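Long-range contacts in porin (Rhodobacter blasticus, PDB 3PRN), which forms a trimeric outer-membrane channel through which small hydrophilic solutes of up to about 0.6 kDa diffuse passively: residues A[3-8]-A[34-39]; A[93-98]-A[193-198]; A[108-113]-A[213-218]; A[203-208]-A[228-233]; A[263-268]-A[283-288]. The protein carries 1 engineered substitution. All blocks are in the same frame, centred on the assembly; numbering follows the deposited sequence.

Interaction 1 (A[3-8]-A[34-39]); sequences SLNGYG and NIVGTT
Ser3 to Asn5 run antiparallel to Asn34 to Val36, with strand axes 5.0 Å apart and N-to-C directions at 150°; Ser3-Val36 and Asn5-Asn34 are hydrogen-bonded pairs on either side of the non-hydrogen-bonded pair Leu4-Ile35. The Asn5-Asn34 pair is also joined through its side chains. Asn34 ND2 gives a nearly straight bond to Asn5 OD1 (3.0 Å), with the acceptor in the amide plane of Asn34 while the donor lies 32° off the carbonyl plane of Asn5, and the two amides are turned 55° against each other. Asn34 OD1 is hydrogen-bonded to Arg52. A valine in place of Asn5 would probably leave Asn34 ND2 without this acceptor. On the other face Leu4 and Ile35 lie side by side, Leu4 CD2 touching Ile35 CG2 at 3.9 Å. At the end of the pairing a water bridges Ser3 OG (2.9 Å), Val36 O and Thr38 OG1. The contact belongs to the first hairpin of the porin barrel, strands 2-15 and 25-39: strand 46-56 continues the sheet beyond Ile35, strand 279-288 pairs with strand 2-15 at Gly8, and Leu4 packs on Leu4 of the second subunit and Ile2 of the third.

Interaction 2 (A[93-98]-A[193-198]); sequences ALTYDS and IAFVGA
Thr95 sits over the ring of Phe195, where a loop folded inside the porin barrel meets the wall strand 193-200. The loop segment makes a type I beta turn from Leu94 to Asp97, closed by a bond from Asp97 N to Leu94 O.

Phe195 can be followed outward from the strand. From CB, its CG is anti to the backbone N (chi1 156°), which carries the ring off the strand and under the turn. CG is 4.2 Å from Thr95 OG1, and CD1 and CD2 lie similarly beneath that oxygen. Farther out, CE1 faces both CB and OG1 of Thr95. CE2 meets two groups: Thr95 CB from above and Ala93 O at the ring edge, 3.6 Å away. CZ, the far corner, is 3.6 Å from Thr95 CB and 4.1 Å from Leu94 CB, the latter again at the edge. Thr95 CB stands 3.9 Å from the centroid of the Phe195 ring and 22° off the normal, a CH-pi contact. The opposite face rests on the backbone N of Gly197, which, having no side chain, leaves room for the ring at CE1.

The hydroxyl of Thr95 is hydrogen-bonded to Tyr213 OH on the next strand, and the Tyr213 ring meets that of Phe195. Beyond the ring, Leu94 reaches along the strand, its CD1 lying 3.8 Å from Gly197 O.

Interaction 3 (A[108-113]-A[213-218]); sequences GDAQSS and YDNGLS
This is a loop-to-wall contact inside the barrel: Ala110 to Ser112 lie against Tyr213 on strand 206-214 and against the turn that follows. Ala110 CB is placed over one face of the Tyr213 ring, 3.7 Å from the centroid and 16° off the normal, a CH-pi contact nearest CE1. In the ring plane, a water lies 2.8 Å from Tyr213 OH and near Gly108 O. A leucine replacing Tyr213 would probably leave Ala110 CB without its aromatic face and Thr95 OG1 without its hydroxyl partner.

The segment 108-113 belongs to the long loop between helix 88-91 and strand 131-138, the loop that in general porins folds into the barrel and narrows the pore. The facing segment turns at Asn215 to Ser218 in a type II' beta turn, overlapped at its start by an Asx turn in which Asp214 OD1 accepts from Gly216 N. From this turn Ser218 OG donates to Gln111 O (2.8 Å), with a C=O...OG angle of 174°; Ser218 chi1 of 163° puts OG anti to the backbone N, where it points at that carbonyl. Asn215 ND2 is held by Gly221 O and Gln223 OE1, while a water donates to Asn215 OD1 (2.7 Å) and to Asp214 O and accepts from Ser112 OG. Another water accepts from Ser113 N and donates to Asn215 O.

Interaction 4 (A[203-208]-A[228-233]); sequences NDAGTV and GNYAFG
The Tyr230 ring has Ala205 CB over one face, 4.3 Å from the centroid and 23° off the normal, a CH-pi contact offset toward the rim. At the ring edge, near its plane, stands Asn203 ND2, 3.9 Å from Tyr230 OH, with the amide turned 63° from the ring. Phe232 CD1 also lies at the edge, in the ring plane, and Tyr230 CD2 in turn sits over a face of the Phe232 ring. With CG anti to the backbone N (chi1 -162°), the Tyr230 side chain leans across the neighbouring strand, where CD1 is 3.6 Å from Gly206 CA. The absence of a side chain at Gly206 lets the ring come this near.

On the other face of the sheet the side chains of Thr207 and Asn229 come improbably close, and their modelled positions are doubtful. The short strand segments 206-208 and 228-232 are nearly antiparallel. Thr207 and Asn229 form a hydrogen-bonded pair, Thr207 N to Asn229 O at 2.9 Å and Asn229 N to Thr207 O at 3.0 Å. Ala205, the residue before strand 206-214, accepts at its O from Ala231 N (2.9 Å). Strand 235-244 lies along the other side of strand 223-232, with Val237 touching both Tyr230 and Phe232. Two antiparallel strands consecutive in the chain make this a beta hairpin, the repeating element of the porin barrel wall.

Interaction 5 (A[263-268]-A[283-288]); sequences EGVKVS and VGVRFD
The last hairpin of the porin barrel, strands 265-273 and 279-288, is joined here along its open end, where Val265 to Ser268 pair with Gly284 to Phe287. The short strand axes lie 4.8 Å apart at 164°. Lys266 and Arg286 exchange two backbone bonds, Ser268 and Gly284 two more, and Asp288 N adds a fifth to Gly264 O (2.9 Å) just before strand 265-273 starts.

One face is apolar. Val285 CG1 touches two valines of the facing strand, 4.0 Å from Val265 CG1 and 3.8 Å from Val267 CG2, while Val265 CG2 meets Phe287 CB at 4.1 Å. Phe47 of the third subunit packs on Val265, Val285 and Phe287, so this face belongs to the trimer interface.

The other face carries the charges. Arg286 forms a salt bridge with Asp288, gripping it side-on, NE to OD1 (2.9 Å) and NH2 to OD2 (2.8 Å), the second bond using the syn lone pair of OD2 almost in the guanidinium plane. This two-point hold fixes the rotation of both groups, and Arg286 also makes a cation-pi contact with Tyr7. Lys266 NZ stays 6.6 Å from Arg286 NE, and its side chain touches the engineered Trp104 of the inward-folded loop. Strand 2-15 pairs with the far side of strand 279-288, an antiparallel closure of first strand on last that is characteristic of the 16-stranded porin barrel.

From the N terminus, interaction 1 closes the first hairpin of the barrel before any other contact opens. The long loop after helix 88-91 then supplies the first segments of interactions 2 and 3; their second segments lie on strand 193-200 and on strand 206-214 with the turn after it, so the two contacts cross along the chain and touch in space, binding the inward loop to neighbouring wall strands. Interaction 4 uses the other end of strand 206-214, which also begins the second segment of interaction 3, crosses interaction 3 in sequence and closes the hairpin with strand 223-232. Interaction 5 closes the final hairpin. There the chain returns to its beginning: interactions 1 and 5 touch, Gly8 to Phe287, sealing the barrel.

Interaction 1 (A[3-8]-A[34-39])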
# COMPACT_ATOMS: atom_id res chain seq x y z
N SER A 3 -6.41 11.71 6.09
CA SER A 3 -6.10 11.22 7.45
C SER A 3 -5.99 9.68 7.46
O SER A 3 -6.52 8.98 6.58
CB SER A 3 -7.05 11.68 8.52
OG SER A 3 -8.34 11.78 8.03
N LEU A 4 -5.20 9.23 8.44
CA LEU A 4 -4.97 7.82 8.59
C LEU A 4 -5.50 7.43 9.96
O LEU A 4 -5.24 8.15 10.93
CB LEU A 4 -3.54 7.37 8.46
CG LEU A 4 -2.58 7.73 7.34
CD1 LEU A 4 -1.61 6.51 7.17
CD2 LEU A 4 -3.20 7.90 6.00
N ASN A 5 -6.17 6.30 10.06
CA ASN A 5 -6.57 5.78 11.36
C ASN A 5 -6.57 4.25 11.27
O ASN A 5 -6.57 3.74 10.14
CB ASN A 5 -7.92 6.34 11.84
CG ASN A 5 -9.08 5.88 10.96
OD1 ASN A 5 -9.55 4.75 11.10
ND2 ASN A 5 -9.58 6.69 10.05
N GLY A 6 -6.73 3.57 12.38
CA GLY A 6 -6.80 2.12 12.31
C GLY A 6 -6.73 1.50 13.67
O GLY A 6 -6.85 2.19 14.69
N TYR A 7 -6.41 0.20 13.68
CA TYR A 7 -6.29 -0.54 14.93
C TYR A 7 -5.42 -1.77 14.71
O TYR A 7 -5.19 -2.23 13.59
CB TYR A 7 -7.65 -0.98 15.47
CG TYR A 7 -8.45 -2.04 14.76
CD1 TYR A 7 -8.08 -3.37 14.80
CD2 TYR A 7 -9.59 -1.67 14.05
CE1 TYR A 7 -8.85 -4.34 14.13
CE2 TYR A 7 -10.38 -2.60 13.38
CZ TYR A 7 -9.99 -3.93 13.44
OH TYR A 7 -10.76 -4.89 12.80
N GLY A 8 -4.82 -2.23 15.83
CA GLY A 8 -4.10 -3.48 15.80
C GLY A 8 -4.81 -4.35 16.89
O GLY A 8 -5.41 -3.80 17.83
N ASN A 34 -6.89 2.64 7.71
CA ASN A 34 -7.83 3.28 6.79
C ASN A 34 -7.18 4.60 6.30
O ASN A 34 -6.64 5.38 7.13
CB ASN A 34 -9.14 3.63 7.49
CG ASN A 34 -9.88 2.40 8.02
OD1 ASN A 34 -10.18 1.47 7.27
ND2 ASN A 34 -10.19 2.44 9.31
N ILE A 35 -7.26 4.84 5.02
CA ILE A 35 -6.71 6.09 4.46
C ILE A 35 -7.94 6.83 3.93
O ILE A 35 -8.65 6.28 3.06
CB ILE A 35 -5.76 5.75 3.31
CG1 ILE A 35 -4.69 4.79 3.86
CG2 ILE A 35 -5.20 7.02 2.71
CD1 ILE A 35 -3.71 4.45 2.76
N VAL A 36 -8.19 8.01 4.47
CA VAL A 36 -9.38 8.77 4.06
C VAL A 36 -9.00 10.13 3.53
O VAL A 36 -8.28 10.90 4.19
CB VAL A 36 -10.25 8.95 5.35
CG1 VAL A 36 -11.53 9.72 5.02
CG2 VAL A 36 -10.59 7.57 5.90
N GLY A 37 -9.41 10.47 2.31
CA GLY A 37 -9.12 11.79 1.73
C GLY A 37 -10.48 12.54 1.74
O GLY A 37 -11.51 11.95 1.35
N THR A 38 -10.51 13.77 2.18
CA THR A 38 -11.74 14.55 2.24
C THR A 38 -11.48 15.99 1.74
O THR A 38 -10.44 16.55 1.94
CB THR A 38 -12.35 14.70 3.65
OG1 THR A 38 -11.39 15.29 4.52
CG2 THR A 38 -12.67 13.36 4.25
N THR A 39 -12.49 16.51 1.05
CA THR A 39 -12.45 17.85 0.50
C THR A 39 -13.74 18.52 1.04
O THR A 39 -14.84 18.10 0.67
CB THR A 39 -12.51 17.80 -1.04
OG1 THR A 39 -11.43 16.94 -1.54
CG2 THR A 39 -12.31 19.19 -1.64
O HOH W 1 -9.45 13.20 5.73

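Interaction 2 (A[93-98]-A[193-198])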
# COMPACT_ATOMS: atom_id res chain seq x y z
N ALA A 93 -28.33 -0.72 12.86
CA ALA A 93 -27.99 -0.91 14.28
C ALA A 93 -28.58 -2.28 14.77
O ALA A 93 -29.42 -2.88 14.10
CB ALA A 93 -28.58 0.22 15.13
N LEU A 94 -28.02 -2.72 15.90
CA LEU A 94 -28.45 -3.84 16.67
C LEU A 94 -28.06 -5.21 16.13
O LEU A 94 -27.85 -6.13 16.95
CB LEU A 94 -29.99 -3.80 16.89
CG LEU A 94 -30.56 -2.52 17.55
CD1 LEU A 94 -32.08 -2.66 17.71
CD2 LEU A 94 -29.88 -2.25 18.89
N THR A 95 -27.97 -5.36 14.83
CA THR A 95 -27.81 -6.69 14.21
C THR A 95 -26.53 -7.38 14.64
O THR A 95 -26.46 -8.63 14.61
CB THR A 95 -28.03 -6.55 12.71
OG1 THR A 95 -28.18 -7.82 12.04
CG2 THR A 95 -26.78 -5.90 12.05
N TYR A 96 -25.45 -6.67 15.04
CA TYR A 96 -24.24 -7.35 15.48
C TYR A 96 -23.98 -7.21 16.96
O TYR A 96 -22.90 -7.59 17.45
CB TYR A 96 -23.00 -6.74 14.72
CG TYR A 96 -23.06 -7.02 13.22
CD1 TYR A 96 -23.11 -8.34 12.77
CD2 TYR A 96 -23.03 -5.99 12.29
CE1 TYR A 96 -23.13 -8.66 11.42
CE2 TYR A 96 -23.13 -6.27 10.93
CZ TYR A 96 -23.13 -7.61 10.52
OH TYR A 96 -23.20 -7.87 9.20
N ASP A 97 -24.93 -6.71 17.74
CA ASP A 97 -24.69 -6.45 19.17
C ASP A 97 -24.59 -7.62 20.07
O ASP A 97 -24.22 -7.41 21.25
CB ASP A 97 -25.74 -5.47 19.73
CG ASP A 97 -25.57 -4.07 19.22
OD1 ASP A 97 -24.64 -3.75 18.46
OD2 ASP A 97 -26.36 -3.19 19.54
N SER A 98 -24.68 -8.87 19.56
CA SER A 98 -24.38 -9.99 20.45
C SER A 98 -22.90 -10.39 20.37
O SER A 98 -22.43 -11.19 21.19
CB SER A 98 -25.28 -11.20 20.13
OG SER A 98 -24.88 -11.85 18.94
N ILE A 193 -33.64 -11.83 2.42
CA ILE A 193 -33.37 -11.96 3.85
C ILE A 193 -33.96 -10.81 4.62
O ILE A 193 -34.25 -9.76 4.05
CB ILE A 193 -31.84 -12.12 4.09
CG1 ILE A 193 -31.07 -10.86 3.61
CG2 ILE A 193 -31.37 -13.39 3.38
CD1 ILE A 193 -29.57 -10.98 3.93
N ALA A 194 -34.19 -10.99 5.92
CA ALA A 194 -34.82 -9.90 6.67
C ALA A 194 -34.38 -9.97 8.13
O ALA A 194 -34.04 -11.03 8.60
CB ALA A 194 -36.34 -9.94 6.62
N PHE A 195 -34.45 -8.86 8.79
CA PHE A 195 -34.06 -8.72 10.16
C PHE A 195 -35.02 -7.78 10.88
O PHE A 195 -35.42 -6.73 10.37
CB PHE A 195 -32.64 -8.10 10.22
CG PHE A 195 -32.30 -7.39 11.49
CD1 PHE A 195 -32.25 -8.09 12.70
CD2 PHE A 195 -31.89 -6.06 11.48
CE1 PHE A 195 -31.85 -7.47 13.87
CE2 PHE A 195 -31.53 -5.42 12.66
CZ PHE A 195 -31.46 -6.12 13.85
N VAL A 196 -35.32 -8.13 12.13
CA VAL A 196 -36.08 -7.19 12.96
C VAL A 196 -35.47 -7.35 14.36
O VAL A 196 -35.23 -8.50 14.75
CB VAL A 196 -37.58 -7.56 13.06
CG1 VAL A 196 -38.22 -6.59 14.03
CG2 VAL A 196 -38.26 -7.45 11.70
N GLY A 197 -35.14 -6.25 14.99
CA GLY A 197 -34.56 -6.38 16.32
C GLY A 197 -35.04 -5.28 17.24
O GLY A 197 -35.46 -4.20 16.83
N ALA A 198 -34.85 -5.50 18.52
CA ALA A 198 -35.17 -4.47 19.51
C ALA A 198 -34.29 -4.70 20.71
O ALA A 198 -33.79 -5.82 20.93
CB ALA A 198 -36.65 -4.64 19.84

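Interaction 3 (A[108-113]-A[213-218])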
# COMPACT_ATOMS: atom_id res chain seq x y z
N GLY A 108 -24.62 -15.95 17.15
CA GLY A 108 -25.93 -15.30 17.10
C GLY A 108 -26.05 -14.24 16.02
O GLY A 108 -27.15 -13.66 15.87
N ASP A 109 -24.97 -13.97 15.25
CA ASP A 109 -25.08 -13.05 14.11
C ASP A 109 -25.88 -13.80 13.02
O ASP A 109 -25.92 -15.05 13.03
CB ASP A 109 -23.66 -12.82 13.57
CG ASP A 109 -22.88 -11.75 14.32
OD1 ASP A 109 -23.41 -11.03 15.21
OD2 ASP A 109 -21.67 -11.60 13.99
N ALA A 110 -26.50 -13.12 12.11
CA ALA A 110 -27.29 -13.70 11.03
C ALA A 110 -26.51 -14.77 10.27
O ALA A 110 -25.34 -14.56 9.88
CB ALA A 110 -27.69 -12.60 10.07
N GLN A 111 -27.16 -15.90 9.98
CA GLN A 111 -26.49 -16.95 9.22
C GLN A 111 -26.97 -16.92 7.76
O GLN A 111 -27.50 -17.90 7.24
CB GLN A 111 -26.85 -18.33 9.81
CG GLN A 111 -26.52 -18.44 11.29
CD GLN A 111 -25.02 -18.48 11.51
OE1 GLN A 111 -24.36 -19.38 11.00
NE2 GLN A 111 -24.44 -17.56 12.25
N SER A 112 -26.79 -15.79 7.10
CA SER A 112 -27.18 -15.65 5.69
C SER A 112 -26.00 -15.07 4.92
O SER A 112 -24.96 -14.72 5.53
CB SER A 112 -28.41 -14.75 5.56
OG SER A 112 -28.24 -13.57 6.32
N SER A 113 -26.07 -15.05 3.62
CA SER A 113 -25.06 -14.51 2.72
C SER A 113 -25.58 -13.19 2.17
O SER A 113 -26.71 -13.11 1.67
CB SER A 113 -24.94 -15.38 1.45
OG SER A 113 -24.21 -16.56 1.75
N TYR A 213 -34.16 -13.23 12.50
CA TYR A 213 -33.83 -13.16 11.09
C TYR A 213 -34.60 -14.19 10.26
O TYR A 213 -34.80 -15.34 10.70
CB TYR A 213 -32.33 -13.58 10.87
CG TYR A 213 -31.40 -12.62 11.60
CD1 TYR A 213 -31.03 -11.41 10.98
CD2 TYR A 213 -30.94 -12.91 12.83
CE1 TYR A 213 -30.20 -10.52 11.67
CE2 TYR A 213 -30.11 -12.04 13.52
CZ TYR A 213 -29.76 -10.83 12.93
OH TYR A 213 -28.94 -10.01 13.64
N ASP A 214 -34.79 -13.83 9.02
CA ASP A 214 -35.17 -14.73 7.95
C ASP A 214 -33.88 -14.81 7.09
O ASP A 214 -33.48 -13.77 6.56
CB ASP A 214 -36.29 -14.17 7.12
CG ASP A 214 -36.64 -15.08 5.95
OD1 ASP A 214 -35.79 -15.78 5.35
OD2 ASP A 214 -37.86 -15.07 5.62
N ASN A 215 -33.24 -15.95 7.06
CA ASN A 215 -31.98 -16.21 6.45
C ASN A 215 -32.07 -16.62 5.01
O ASN A 215 -31.11 -17.10 4.44
CB ASN A 215 -31.09 -17.16 7.27
CG ASN A 215 -30.65 -16.51 8.56
OD1 ASN A 215 -30.05 -15.41 8.57
ND2 ASN A 215 -30.82 -17.16 9.71
N GLY A 216 -33.22 -16.35 4.38
CA GLY A 216 -33.36 -16.62 2.95
C GLY A 216 -33.07 -18.06 2.54
O GLY A 216 -33.68 -18.97 3.11
N LEU A 217 -32.18 -18.30 1.59
CA LEU A 217 -31.91 -19.66 1.12
C LEU A 217 -30.91 -20.38 2.02
O LEU A 217 -30.58 -21.53 1.74
CB LEU A 217 -31.43 -19.67 -0.34
CG LEU A 217 -32.41 -19.17 -1.41
CD1 LEU A 217 -31.81 -19.20 -2.83
CD2 LEU A 217 -33.71 -19.97 -1.43
N SER A 218 -30.38 -19.76 3.08
CA SER A 218 -29.44 -20.47 3.92
C SER A 218 -30.03 -21.76 4.52
O SER A 218 -31.22 -21.77 4.89
CB SER A 218 -29.05 -19.53 5.07
OG SER A 218 -28.45 -20.24 6.14
O HOH W 2 -27.71 -10.98 15.97
O HOH W 3 -30.56 -13.05 7.30
O HOH W 4 -28.70 -16.34 2.95

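Interaction 4 (A[203-208]-A[228-233])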
# COMPACT_ATOMS: atom_id res chain seq x y z
N ASN A 203 -31.08 -0.08 32.27
CA ASN A 203 -30.34 0.66 33.30
C ASN A 203 -29.48 1.65 32.50
O ASN A 203 -29.71 1.86 31.30
CB ASN A 203 -29.40 -0.26 34.07
CG ASN A 203 -29.76 -0.50 35.53
OD1 ASN A 203 -30.22 0.42 36.20
ND2 ASN A 203 -29.56 -1.69 36.07
N ASP A 204 -28.52 2.19 33.19
CA ASP A 204 -27.47 3.05 32.63
C ASP A 204 -26.32 2.10 32.26
O ASP A 204 -25.43 2.45 31.46
CB ASP A 204 -27.02 3.98 33.76
CG ASP A 204 -27.41 3.42 35.14
OD1 ASP A 204 -27.62 2.15 35.29
OD2 ASP A 204 -27.53 4.21 36.14
N ALA A 205 -26.44 0.91 32.87
CA ALA A 205 -25.41 -0.15 32.87
C ALA A 205 -25.72 -1.42 32.09
O ALA A 205 -24.79 -2.13 31.67
CB ALA A 205 -25.15 -0.63 34.30
N GLY A 206 -26.98 -1.78 31.91
CA GLY A 206 -27.30 -3.00 31.19
C GLY A 206 -28.16 -2.81 29.97
O GLY A 206 -28.88 -1.82 29.81
N THR A 207 -28.09 -3.82 29.09
CA THR A 207 -28.96 -3.81 27.90
C THR A 207 -29.37 -5.24 27.58
O THR A 207 -28.60 -6.19 27.80
CB THR A 207 -28.43 -2.95 26.77
OG1 THR A 207 -28.55 -3.60 25.51
CG2 THR A 207 -27.02 -2.47 26.94
N VAL A 208 -30.59 -5.48 27.10
CA VAL A 208 -31.06 -6.80 26.74
C VAL A 208 -31.72 -6.62 25.37
O VAL A 208 -32.40 -5.61 25.16
CB VAL A 208 -32.02 -7.44 27.73
CG1 VAL A 208 -33.28 -6.60 27.90
CG2 VAL A 208 -32.36 -8.86 27.31
N GLY A 228 -27.47 -10.05 25.98
CA GLY A 228 -27.46 -9.00 26.99
C GLY A 228 -26.04 -8.65 27.40
O GLY A 228 -25.10 -9.43 27.20
N ASN A 229 -25.89 -7.47 28.00
CA ASN A 229 -24.56 -7.09 28.46
C ASN A 229 -24.74 -6.16 29.69
O ASN A 229 -25.78 -5.50 29.82
CB ASN A 229 -23.68 -6.43 27.43
CG ASN A 229 -24.43 -5.34 26.69
OD1 ASN A 229 -24.82 -5.57 25.53
ND2 ASN A 229 -24.68 -4.21 27.35
N TYR A 230 -23.72 -6.18 30.51
CA TYR A 230 -23.77 -5.37 31.73
C TYR A 230 -22.40 -4.83 32.08
O TYR A 230 -21.44 -5.60 32.13
CB TYR A 230 -24.32 -6.32 32.82
CG TYR A 230 -24.83 -5.54 34.01
CD1 TYR A 230 -26.12 -5.01 33.99
CD2 TYR A 230 -24.02 -5.35 35.12
CE1 TYR A 230 -26.60 -4.30 35.08
CE2 TYR A 230 -24.50 -4.63 36.21
CZ TYR A 230 -25.78 -4.11 36.18
OH TYR A 230 -26.25 -3.40 37.27
N ALA A 231 -22.33 -3.52 32.35
CA ALA A 231 -21.06 -2.87 32.68
C ALA A 231 -20.92 -2.58 34.17
O ALA A 231 -21.81 -1.99 34.77
CB ALA A 231 -20.99 -1.56 31.89
N PHE A 232 -19.85 -3.02 34.75
CA PHE A 232 -19.45 -2.84 36.12
C PHE A 232 -18.15 -1.98 36.11
O PHE A 232 -17.05 -2.56 36.16
CB PHE A 232 -19.00 -4.16 36.75
CG PHE A 232 -20.00 -5.26 36.82
CD1 PHE A 232 -21.07 -5.18 37.72
CD2 PHE A 232 -19.86 -6.40 36.04
CE1 PHE A 232 -21.99 -6.21 37.83
CE2 PHE A 232 -20.79 -7.43 36.14
CZ PHE A 232 -21.86 -7.33 37.04
N GLY A 233 -18.29 -0.66 36.01
CA GLY A 233 -17.03 0.14 36.00
C GLY A 233 -16.28 -0.07 34.68
O GLY A 233 -16.89 0.27 33.64

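Interaction 5 (A[263-268]-A[283-288])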
# COMPACT_ATOMS: atom_id res chain seq x y z
N GLU A 263 -8.24 4.56 27.39
CA GLU A 263 -8.98 5.04 26.24
C GLU A 263 -8.36 4.34 24.99
O GLU A 263 -7.11 4.33 24.88
CB GLU A 263 -8.82 6.55 26.14
CG GLU A 263 -9.64 7.13 25.01
CD GLU A 263 -9.47 8.63 24.78
OE1 GLU A 263 -9.12 9.40 25.73
OE2 GLU A 263 -9.71 9.06 23.60
N GLY A 264 -9.14 3.78 24.11
CA GLY A 264 -8.57 3.13 22.94
C GLY A 264 -7.86 1.78 23.16
O GLY A 264 -7.33 1.18 22.21
N VAL A 265 -7.81 1.26 24.38
CA VAL A 265 -7.20 -0.08 24.58
C VAL A 265 -8.21 -1.01 25.27
O VAL A 265 -8.65 -0.73 26.41
CB VAL A 265 -5.92 -0.05 25.41
CG1 VAL A 265 -5.33 -1.46 25.60
CG2 VAL A 265 -4.81 0.78 24.76
N LYS A 266 -8.60 -2.10 24.59
CA LYS A 266 -9.62 -2.96 25.23
C LYS A 266 -9.19 -4.39 25.27
O LYS A 266 -8.69 -4.91 24.24
CB LYS A 266 -10.92 -2.71 24.45
CG LYS A 266 -11.97 -3.75 24.66
CD LYS A 266 -13.35 -3.15 24.53
CE LYS A 266 -13.85 -3.24 23.10
NZ LYS A 266 -14.87 -2.12 22.94
N VAL A 267 -9.27 -5.07 26.43
CA VAL A 267 -8.89 -6.50 26.51
C VAL A 267 -10.18 -7.32 26.50
O VAL A 267 -11.14 -6.90 27.20
CB VAL A 267 -8.15 -6.80 27.79
CG1 VAL A 267 -7.65 -8.25 27.88
CG2 VAL A 267 -6.93 -5.87 27.83
N SER A 268 -10.34 -8.31 25.63
CA SER A 268 -11.62 -9.01 25.57
C SER A 268 -11.36 -10.51 25.42
O SER A 268 -10.31 -10.93 24.92
CB SER A 268 -12.49 -8.69 24.35
OG SER A 268 -12.67 -7.29 24.24
N VAL A 283 -8.95 -14.79 23.71
CA VAL A 283 -8.56 -13.76 24.65
C VAL A 283 -7.50 -12.91 23.93
O VAL A 283 -6.53 -13.45 23.40
CB VAL A 283 -8.06 -14.29 26.01
CG1 VAL A 283 -6.79 -15.10 25.93
CG2 VAL A 283 -7.86 -13.12 26.99
N GLY A 284 -7.68 -11.61 23.94
CA GLY A 284 -6.74 -10.72 23.27
C GLY A 284 -6.98 -9.24 23.59
O GLY A 284 -7.86 -8.89 24.39
N VAL A 285 -6.17 -8.42 22.93
CA VAL A 285 -6.22 -6.95 23.04
C VAL A 285 -6.40 -6.29 21.69
O VAL A 285 -5.87 -6.76 20.68
CB VAL A 285 -4.90 -6.34 23.51
CG1 VAL A 285 -5.07 -5.29 24.61
CG2 VAL A 285 -3.90 -7.36 24.05
N ARG A 286 -7.13 -5.23 21.72
CA ARG A 286 -7.29 -4.37 20.56
C ARG A 286 -6.85 -2.95 21.02
O ARG A 286 -7.26 -2.48 22.10
CB ARG A 286 -8.73 -4.34 20.07
CG ARG A 286 -8.92 -3.35 18.93
CD ARG A 286 -10.39 -3.10 18.61
NE ARG A 286 -10.62 -1.84 17.90
CZ ARG A 286 -11.47 -1.71 16.88
NH1 ARG A 286 -12.18 -2.76 16.45
NH2 ARG A 286 -11.70 -0.56 16.24
N PHE A 287 -6.11 -2.25 20.20
CA PHE A 287 -5.71 -0.89 20.47
C PHE A 287 -5.96 -0.05 19.20
O PHE A 287 -5.63 -0.45 18.10
CB PHE A 287 -4.28 -0.80 20.96
CG PHE A 287 -3.25 -1.51 20.11
CD1 PHE A 287 -3.06 -2.87 20.20
CD2 PHE A 287 -2.51 -0.77 19.19
CE1 PHE A 287 -2.05 -3.51 19.45
CE2 PHE A 287 -1.53 -1.40 18.43
CZ PHE A 287 -1.30 -2.75 18.56
N ASP A 288 -6.59 1.11 19.38
CA ASP A 288 -6.99 1.98 18.31
C ASP A 288 -5.96 3.12 18.19
O ASP A 288 -5.45 3.55 19.23
CB ASP A 288 -8.38 2.58 18.61
CG ASP A 288 -9.42 1.51 18.31
OD1 ASP A 288 -9.67 0.59 19.18
OD2 ASP A 288 -10.02 1.50 17.17
O HOH W 5 -9.78 -0.42 21.47